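Local coordinates for uncharacterized protein (Bacteroides eggerthii, PDB 4FTD), which is of unknown function but joins an immunoglobulin-like domain to a six-bladed beta-propeller and may take part in carbohydrate metabolism, at residues Asn128-Phe133 against His163-Ser168; Thr120-Ser125 against Asp169-Glu174; Tyr77-Asp80 against Glu85-Gln88. All coordinates share one frame; numbering follows the deposited sequence.

Contact 1: residues Asn128-Phe133 against His163-Ser168; sequences NIYSDF and HLLKVS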
loop_
_atom_site.group_PDB
_atom_site.type_symbol
_atom_site.label_atom_id
_atom_site.label_comp_id
_atom_site.label_asym_id
_atom_site.label_seq_id
_atom_site.Cartn_x
_atom_site.Cartn_y
_atom_site.Cartn_z
ATOM N N ASN A 128 9.668 19.700 2.656
ATOM C CA ASN A 128 9.747 19.402 4.073
ATOM C C ASN A 128 10.680 18.203 4.376
ATOM O O ASN A 128 10.465 17.498 5.378
ATOM C CB ASN A 128 8.340 19.181 4.639
ATOM C CG ASN A 128 8.300 19.256 6.176
ATOM O OD1 ASN A 128 8.930 20.133 6.791
ATOM N ND2 ASN A 128 7.590 18.323 6.802
ATOM N N ILE A 129 11.682 17.968 3.511
ATOM C CA ILE A 129 12.602 16.815 3.609
ATOM C C ILE A 129 13.159 16.629 5.031
ATOM O O ILE A 129 13.676 17.563 5.599
ATOM C CB ILE A 129 13.778 16.932 2.581
ATOM C CG1 ILE A 129 14.616 15.638 2.564
ATOM C CG2 ILE A 129 14.612 18.203 2.824
ATOM C CD1 ILE A 129 15.703 15.599 1.510
ATOM N N TYR A 130 12.996 15.441 5.629
ATOM C CA TYR A 130 13.561 15.153 6.949
ATOM C C TYR A 130 15.084 15.390 6.877
ATOM O O TYR A 130 15.745 14.863 5.988
ATOM C CB TYR A 130 13.225 13.722 7.400
ATOM C CG TYR A 130 13.644 13.492 8.805
ATOM C CD1 TYR A 130 12.966 14.088 9.845
ATOM C CD2 TYR A 130 14.761 12.687 9.112
ATOM C CE1 TYR A 130 13.374 13.911 11.155
ATOM C CE2 TYR A 130 15.192 12.544 10.429
ATOM C CZ TYR A 130 14.478 13.119 11.440
ATOM O OH TYR A 130 14.894 12.962 12.717
ATOM N N SER A 131 15.629 16.207 7.782
ATOM C CA SER A 131 17.002 16.760 7.621
ATOM C C SER A 131 18.072 15.676 7.469
ATOM O O SER A 131 18.960 15.797 6.635
ATOM C CB SER A 131 17.370 17.718 8.789
ATOM O OG SER A 131 17.313 16.967 9.995
ATOM N N ASP A 132 17.960 14.594 8.229
ATOM C CA ASP A 132 18.932 13.452 8.078
ATOM C C ASP A 132 18.909 12.767 6.736
ATOM O O ASP A 132 19.926 12.275 6.260
ATOM C CB ASP A 132 18.785 12.450 9.194
ATOM C CG ASP A 132 19.101 13.059 10.538
ATOM O OD1 ASP A 132 20.009 13.906 10.655
ATOM O OD2 ASP A 132 18.422 12.689 11.501
ATOM N N PHE A 133 17.754 12.820 6.090
ATOM C CA PHE A 133 17.605 12.354 4.723
ATOM C C PHE A 133 18.059 13.293 3.618
ATOM O O PHE A 133 17.852 12.979 2.466
ATOM C CB PHE A 133 16.147 11.901 4.445
ATOM C CG PHE A 133 15.865 10.538 4.932
ATOM C CD1 PHE A 133 16.412 9.478 4.275
ATOM C CD2 PHE A 133 15.045 10.319 6.024
ATOM C CE1 PHE A 133 16.200 8.199 4.699
ATOM C CE2 PHE A 133 14.817 9.044 6.471
ATOM C CZ PHE A 133 15.397 7.975 5.799
ATOM N N HIS A 163 17.560 6.543 15.182
ATOM C CA HIS A 163 16.548 6.989 16.062
ATOM C C HIS A 163 15.147 6.714 15.558
ATOM O O HIS A 163 14.947 6.407 14.415
ATOM C CB HIS A 163 16.715 8.493 16.334
ATOM C CG HIS A 163 16.696 9.345 15.103
ATOM N ND1 HIS A 163 17.795 9.447 14.266
ATOM C CD2 HIS A 163 15.736 10.179 14.591
ATOM C CE1 HIS A 163 17.509 10.327 13.302
ATOM N NE2 HIS A 163 16.259 10.759 13.453
ATOM N N LEU A 164 14.217 6.778 16.495
ATOM C CA LEU A 164 12.789 6.665 16.244
ATOM C C LEU A 164 12.125 8.041 16.362
ATOM O O LEU A 164 12.602 8.922 17.073
ATOM C CB LEU A 164 12.158 5.685 17.231
ATOM C CG LEU A 164 12.707 4.264 17.270
ATOM C CD1 LEU A 164 12.066 3.493 18.420
ATOM C CD2 LEU A 164 12.489 3.551 15.965
ATOM N N LEU A 165 11.038 8.202 15.633
ATOM C CA LEU A 165 10.181 9.362 15.678
ATOM C C LEU A 165 8.784 8.786 15.921
ATOM O O LEU A 165 8.325 7.919 15.204
ATOM C CB LEU A 165 10.262 10.069 14.343
ATOM C CG LEU A 165 11.608 10.626 13.835
ATOM C CD1 LEU A 165 11.513 11.027 12.373
ATOM C CD2 LEU A 165 12.021 11.848 14.668
ATOM N N LYS A 166 8.127 9.234 16.958
ATOM C CA LYS A 166 6.788 8.761 17.257
ATOM C C LYS A 166 5.840 9.346 16.184
ATOM O O LYS A 166 5.846 10.556 15.900
ATOM C CB LYS A 166 6.410 9.224 18.669
ATOM C CG LYS A 166 5.726 8.176 19.526
ATOM C CD LYS A 166 5.096 8.738 20.800
ATOM C CE LYS A 166 6.009 9.615 21.651
ATOM N NZ LYS A 166 7.257 8.935 22.098
ATOM N N VAL A 167 5.076 8.484 15.537
ATOM C CA VAL A 167 4.122 8.917 14.504
ATOM C C VAL A 167 3.098 9.948 15.036
ATOM O O VAL A 167 2.816 10.933 14.348
ATOM C CB VAL A 167 3.432 7.722 13.838
ATOM C CG1 VAL A 167 2.311 8.214 12.921
ATOM C CG2 VAL A 167 4.488 6.922 13.062
ATOM N N SER A 168 2.615 9.783 16.256
ATOM C CA SER A 168 1.681 10.790 16.835
ATOM C C SER A 168 2.337 12.187 16.904
ATOM O O SER A 168 1.667 13.192 16.662
ATOM C CB SER A 168 1.159 10.364 18.199
ATOM O OG SER A 168 2.234 10.115 19.054
#
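The hydroxyl of Tyr130 and the imidazole of His163 share a short hydrogen bond, OH to NE2 2.7 Å. The oxygen lies near the plane of the imidazole, at its rim, and the two rings meet rim to rim with their planes at 40°, neither covering the other. Tyrosine suits the place because it spans the gap between loop and strand, where Tyr130 CA lies 11.0 Å from Leu165 CA, and still ends in a polar group. Its CG stands anti to the backbone N (chi1 -173°), which sends the ring across to the strand. On the way the ring packs against Leu165, whose CD1 comes within 3.6 Å of Tyr130 CE1, while Leu165 CD2 lies 3.6 Å from Tyr130 OH.

Asp132 reaches another part of the imidazole rim. Its OD2 is 3.1 Å from His163 CE1, near enough that the carboxylate probably polarises this C-H. That carboxylate is held elsewhere: Asn158 bonds OD1 and His160 bonds OD2. His163 ND1 is hydrogen-bonded to Thr161 O, so both ring nitrogens of this buried histidine have partners.

Residues 128-133 lie in the loop between strand 120-125 and strand 138-143, the first strand of the next propeller blade. Through Tyr130 and Asp132 the loop meets strand 163-166, which lies between strands 147-152 and 178-179 in that blade's sheet.

Contact 2: residues Thr120-Ser125 against Asp169-Glu174; sequences TVYNFS and DLKRGE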
loop_
_atom_site.group_PDB
_atom_site.type_symbol
_atom_site.label_atom_id
_atom_site.label_comp_id
_atom_site.label_asym_id
_atom_site.label_seq_id
_atom_site.Cartn_x
_atom_site.Cartn_y
_atom_site.Cartn_z
ATOM N N THR A 120 -4.784 11.260 3.318
ATOM C CA THR A 120 -4.341 12.184 4.369
ATOM C C THR A 120 -2.848 11.955 4.381
ATOM O O THR A 120 -2.375 10.830 4.639
ATOM C CB THR A 120 -4.960 11.892 5.729
ATOM O OG1 THR A 120 -6.357 12.105 5.619
ATOM C CG2 THR A 120 -4.422 12.848 6.803
ATOM N N VAL A 121 -2.104 12.995 4.043
ATOM C CA VAL A 121 -0.647 12.912 3.890
ATOM C C VAL A 121 0.111 13.619 5.005
ATOM O O VAL A 121 -0.205 14.746 5.339
ATOM C CB VAL A 121 -0.211 13.507 2.532
ATOM C CG1 VAL A 121 1.295 13.393 2.350
ATOM C CG2 VAL A 121 -0.927 12.779 1.392
ATOM N N TYR A 122 1.106 12.931 5.571
ATOM C CA TYR A 122 2.064 13.510 6.505
ATOM C C TYR A 122 3.401 13.419 5.784
ATOM O O TYR A 122 4.026 12.341 5.682
ATOM C CB TYR A 122 2.059 12.768 7.832
ATOM C CG TYR A 122 0.683 12.731 8.434
ATOM C CD1 TYR A 122 0.117 13.865 9.030
ATOM C CD2 TYR A 122 -0.078 11.577 8.378
ATOM C CE1 TYR A 122 -1.167 13.831 9.576
ATOM C CE2 TYR A 122 -1.356 11.535 8.906
ATOM C CZ TYR A 122 -1.899 12.645 9.499
ATOM O OH TYR A 122 -3.157 12.489 10.022
ATOM N N ASN A 123 3.820 14.558 5.254
ATOM C CA ASN A 123 4.953 14.644 4.353
ATOM C C ASN A 123 6.253 15.130 4.976
ATOM O O ASN A 123 6.296 16.219 5.529
ATOM C CB ASN A 123 4.603 15.577 3.220
ATOM C CG ASN A 123 5.699 15.637 2.176
ATOM O OD1 ASN A 123 6.374 14.651 1.905
ATOM N ND2 ASN A 123 5.848 16.782 1.569
ATOM N N PHE A 124 7.296 14.309 4.849
ATOM C CA PHE A 124 8.667 14.666 5.287
ATOM C C PHE A 124 9.644 14.505 4.119
ATOM O O PHE A 124 10.753 13.994 4.294
ATOM C CB PHE A 124 9.083 13.921 6.557
ATOM C CG PHE A 124 8.175 14.239 7.715
ATOM C CD1 PHE A 124 6.955 13.568 7.849
ATOM C CD2 PHE A 124 8.469 15.287 8.579
ATOM C CE1 PHE A 124 6.068 13.901 8.837
ATOM C CE2 PHE A 124 7.583 15.630 9.577
ATOM C CZ PHE A 124 6.376 14.946 9.709
ATOM N N SER A 125 9.199 15.010 2.961
ATOM C CA SER A 125 9.950 14.993 1.701
ATOM C C SER A 125 9.792 16.332 1.024
ATOM O O SER A 125 9.062 17.179 1.528
ATOM C CB SER A 125 9.489 13.860 0.771
ATOM O OG SER A 125 8.243 14.119 0.123
ATOM N N ASP A 169 3.641 12.252 17.193
ATOM C CA ASP A 169 4.379 13.529 17.139
ATOM C C ASP A 169 4.501 14.077 15.726
ATOM O O ASP A 169 4.226 15.246 15.496
ATOM C CB ASP A 169 5.772 13.392 17.728
ATOM C CG ASP A 169 5.763 13.233 19.239
ATOM O OD1 ASP A 169 4.760 13.570 19.881
ATOM O OD2 ASP A 169 6.793 12.784 19.789
ATOM N N LEU A 170 4.923 13.243 14.787
ATOM C CA LEU A 170 5.019 13.661 13.384
ATOM C C LEU A 170 3.691 14.158 12.773
ATOM O O LEU A 170 3.698 15.058 11.944
ATOM C CB LEU A 170 5.526 12.530 12.518
ATOM C CG LEU A 170 6.945 12.022 12.757
ATOM C CD1 LEU A 170 7.173 10.744 11.957
ATOM C CD2 LEU A 170 8.024 13.044 12.441
ATOM N N LYS A 171 2.565 13.559 13.155
ATOM C CA LYS A 171 1.261 14.015 12.662
ATOM C C LYS A 171 0.965 15.443 13.112
ATOM O O LYS A 171 0.231 16.131 12.446
ATOM C CB LYS A 171 0.122 13.086 13.081
ATOM C CG LYS A 171 0.128 11.720 12.389
ATOM C CD LYS A 171 -0.999 10.815 12.928
ATOM C CE LYS A 171 -1.001 9.479 12.191
ATOM N NZ LYS A 171 -1.959 8.432 12.674
ATOM N N ARG A 172 1.535 15.858 14.242
ATOM C CA ARG A 172 1.391 17.219 14.744
ATOM C C ARG A 172 2.551 18.099 14.251
ATOM O O ARG A 172 2.706 19.219 14.687
ATOM C CB ARG A 172 1.320 17.195 16.274
ATOM C CG ARG A 172 0.172 16.351 16.820
ATOM C CD ARG A 172 0.164 16.265 18.340
ATOM N NE ARG A 172 1.426 15.752 18.863
ATOM C CZ ARG A 172 2.254 16.466 19.610
ATOM N NH1 ARG A 172 1.925 17.698 19.941
ATOM N NH2 ARG A 172 3.393 15.944 20.035
ATOM N N GLY A 173 3.355 17.594 13.321
ATOM C CA GLY A 173 4.503 18.325 12.787
ATOM C C GLY A 173 5.679 18.446 13.747
ATOM O O GLY A 173 6.560 19.244 13.522
ATOM N N GLU A 174 5.724 17.633 14.797
ATOM C CA GLU A 174 6.784 17.738 15.792
ATOM C C GLU A 174 7.821 16.645 15.577
ATOM O O GLU A 174 7.496 15.464 15.623
ATOM C CB GLU A 174 6.214 17.629 17.209
ATOM C CG GLU A 174 5.166 18.674 17.543
ATOM C CD GLU A 174 4.837 18.737 19.023
ATOM O OE1 GLU A 174 5.125 17.771 19.769
ATOM O OE2 GLU A 174 4.284 19.767 19.442
#
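Tyr122 and Phe124 reach from a beta-propeller edge strand to the end of a short helix, each laying a ring against one helix residue. Strand 120-125 is the outermost strand of the sheet it forms with 439-446, 426-435 and 412-420. A strand from early in the propeller thus completes a blade made from the end of the chain, consistent with the ring closure common in this fold.

First along the strand comes Tyr122, whose ring is covered on one face by the aliphatic part of Lys171. This is a CH-pi contact: Lys171 CG stands 3.6 Å from the centroid of the Tyr122 ring, only 10° off its normal. Lysine fits because its extended methylenes can lie over a partly exposed ring while NZ goes on to a long, weak ion pair with Glu444 of the adjoining strand 439-446.

After Asn123, the buried Phe124 takes Leu170 CD2 over one face, 4.1 Å from its ring centroid. Both side chains also touch Phe440 of strand 439-446, making an apolar join between blade and helix. Ser125 turns back to Asn123 instead, its OG giving a proton to Asn123 OD1 at 2.6 Å, in the carbonyl plane and on a lone pair.

The helix closes with a Schellman motif in which Gly173, at positive phi (73°), is the C-prime residue: Glu174 N bonds Asp169 O. In the same turn Leu170 O accepts Gly173 N at 2.9 Å and also lies at the edge of the Phe124 ring, 3.5 Å from Phe124 CZ.

Contact 3: residues Tyr77-Asp80 against Glu85-Gln88; sequences YSMD and EKTQ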
loop_
_atom_site.group_PDB
_atom_site.type_symbol
_atom_site.label_atom_id
_atom_site.label_comp_id
_atom_site.label_asym_id
_atom_site.label_seq_id
_atom_site.Cartn_x
_atom_site.Cartn_y
_atom_site.Cartn_z
ATOM N N TYR A 77 -40.265 -2.675 -12.018
ATOM C CA TYR A 77 -38.851 -2.389 -12.258
ATOM C C TYR A 77 -37.996 -3.680 -12.248
ATOM O O TYR A 77 -36.830 -3.647 -11.888
ATOM C CB TYR A 77 -38.347 -1.378 -11.215
ATOM C CG TYR A 77 -38.660 0.041 -11.615
ATOM C CD1 TYR A 77 -39.885 0.613 -11.311
ATOM C CD2 TYR A 77 -37.767 0.774 -12.380
ATOM C CE1 TYR A 77 -40.179 1.904 -11.702
ATOM C CE2 TYR A 77 -38.053 2.071 -12.774
ATOM C CZ TYR A 77 -39.269 2.626 -12.436
ATOM O OH TYR A 77 -39.571 3.919 -12.800
ATOM N N SER A 78 -38.597 -4.804 -12.616
ATOM C CA SER A 78 -37.879 -6.062 -12.752
ATOM C C SER A 78 -36.568 -5.847 -13.522
ATOM O O SER A 78 -36.542 -5.196 -14.571
ATOM C CB SER A 78 -38.742 -7.091 -13.486
ATOM O OG SER A 78 -39.828 -7.484 -12.684
HETATM N N MSE A 79 -35.488 -6.361 -12.948
HETATM C CA MSE A 79 -34.148 -6.319 -13.523
HETATM C C MSE A 79 -33.547 -7.704 -13.329
HETATM O O MSE A 79 -33.816 -8.338 -12.317
HETATM C CB MSE A 79 -33.278 -5.348 -12.722
HETATM C CG MSE A 79 -33.403 -3.925 -13.090
HETATM SE SE MSE A 79 -32.529 -2.806 -11.772
HETATM C CE MSE A 79 -34.086 -2.441 -10.594
ATOM N N ASP A 80 -32.715 -8.161 -14.257
ATOM C CA ASP A 80 -31.933 -9.386 -13.999
ATOM C C ASP A 80 -30.807 -9.097 -12.980
ATOM O O ASP A 80 -30.442 -7.939 -12.757
ATOM C CB ASP A 80 -31.388 -9.993 -15.291
ATOM C CG ASP A 80 -30.617 -9.002 -16.123
ATOM O OD1 ASP A 80 -29.817 -8.229 -15.554
ATOM O OD2 ASP A 80 -30.819 -8.994 -17.352
ATOM N N GLU A 85 -29.551 -0.777 -12.718
ATOM C CA GLU A 85 -30.544 0.280 -12.877
ATOM C C GLU A 85 -31.544 0.018 -14.004
ATOM O O GLU A 85 -31.280 -0.745 -14.932
ATOM C CB GLU A 85 -29.890 1.647 -13.049
ATOM C CG GLU A 85 -29.218 1.904 -14.376
ATOM C CD GLU A 85 -28.672 3.313 -14.452
ATOM O OE1 GLU A 85 -27.825 3.669 -13.600
ATOM O OE2 GLU A 85 -29.097 4.066 -15.359
ATOM N N LYS A 86 -32.703 0.666 -13.883
ATOM C CA LYS A 86 -33.770 0.577 -14.862
ATOM C C LYS A 86 -34.584 1.864 -14.815
ATOM O O LYS A 86 -34.894 2.352 -13.734
ATOM C CB LYS A 86 -34.664 -0.644 -14.561
ATOM C CG LYS A 86 -35.786 -0.832 -15.568
ATOM C CD LYS A 86 -36.504 -2.165 -15.475
ATOM C CE LYS A 86 -37.665 -2.193 -16.470
ATOM N NZ LYS A 86 -38.051 -3.548 -16.946
ATOM N N THR A 87 -34.935 2.386 -15.987
ATOM C CA THR A 87 -35.791 3.575 -16.148
ATOM C C THR A 87 -37.132 3.125 -16.760
ATOM O O THR A 87 -37.160 2.213 -17.568
ATOM C CB THR A 87 -35.113 4.617 -17.046
ATOM O OG1 THR A 87 -33.880 5.003 -16.438
ATOM C CG2 THR A 87 -35.957 5.868 -17.222
ATOM N N GLN A 88 -38.225 3.726 -16.301
ATOM C CA GLN A 88 -39.608 3.511 -16.768
ATOM C C GLN A 88 -40.243 4.928 -16.849
ATOM O O GLN A 88 -39.825 5.846 -16.141
ATOM C CB GLN A 88 -40.480 2.748 -15.749
ATOM C CG GLN A 88 -40.127 1.313 -15.418
ATOM C CD GLN A 88 -40.534 0.382 -16.529
ATOM O OE1 GLN A 88 -39.861 0.294 -17.538
ATOM N NE2 GLN A 88 -41.644 -0.304 -16.352
#
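Gln88 lays its aliphatic part over one face of the Tyr77 ring, with Gln88 CG 3.6 Å from the ring centroid in a CH-pi contact displaced toward the rim. Gln88 bends at chi2 (-76°), and its amide plane stands 72° from the ring, so the methylenes rather than the amide do the covering. At the ring edge, in plane, Lys86 O lies 3.3 Å from Tyr77 CE2. The extended chain of Lys86 passes beside the ring until its NZ gives a weak hydrogen bond of 3.3 Å to Ser78 O. The selenomethionine at Met79 runs alongside Lys86 in the opposite sense, Met79 CG 3.8 Å from Lys86 CB, with Met79 SE 3.7 Å from Glu85 N.

Further out, Tyr77 OH is hydrogen-bonded to Met103 O, and Tyr77 is tied through its backbone to Phe55. Backbone bonds from Lys86 to Val105 and from Gln88 to Met103 pair strand 85-93 with strand 98-106 at the surface of the N-terminal domain, probably the immunoglobulin-like one. Amphipathic chains suit this place: Gln88 covers the buried tyrosine with carbon, and Lys86 carries its charge past it. The one hydrogen bond across the contact is weak, so packing probably does most of the holding.

Overall arrangement
Contacts 1 and 2 are neighbours in the propeller, their centres about 9 Å apart, and contact 1 is nested along the chain inside the loop that contact 2 closes. Both use helix 167-171, and backbone bonding of Tyr130 to Phe124 connects them directly. Contact 1 is wholly buried and polar at its heart; contact 2 is partly buried and rests on hydrocarbon over aromatic faces. Contact 3 lies at the surface of the N-terminal domain, its centre about 49 Å from that of contact 2 and 55 Å from that of contact 1. It shares the CH-pi chemistry of contact 2, but joins pieces only a few residues apart rather than bridging successive blades.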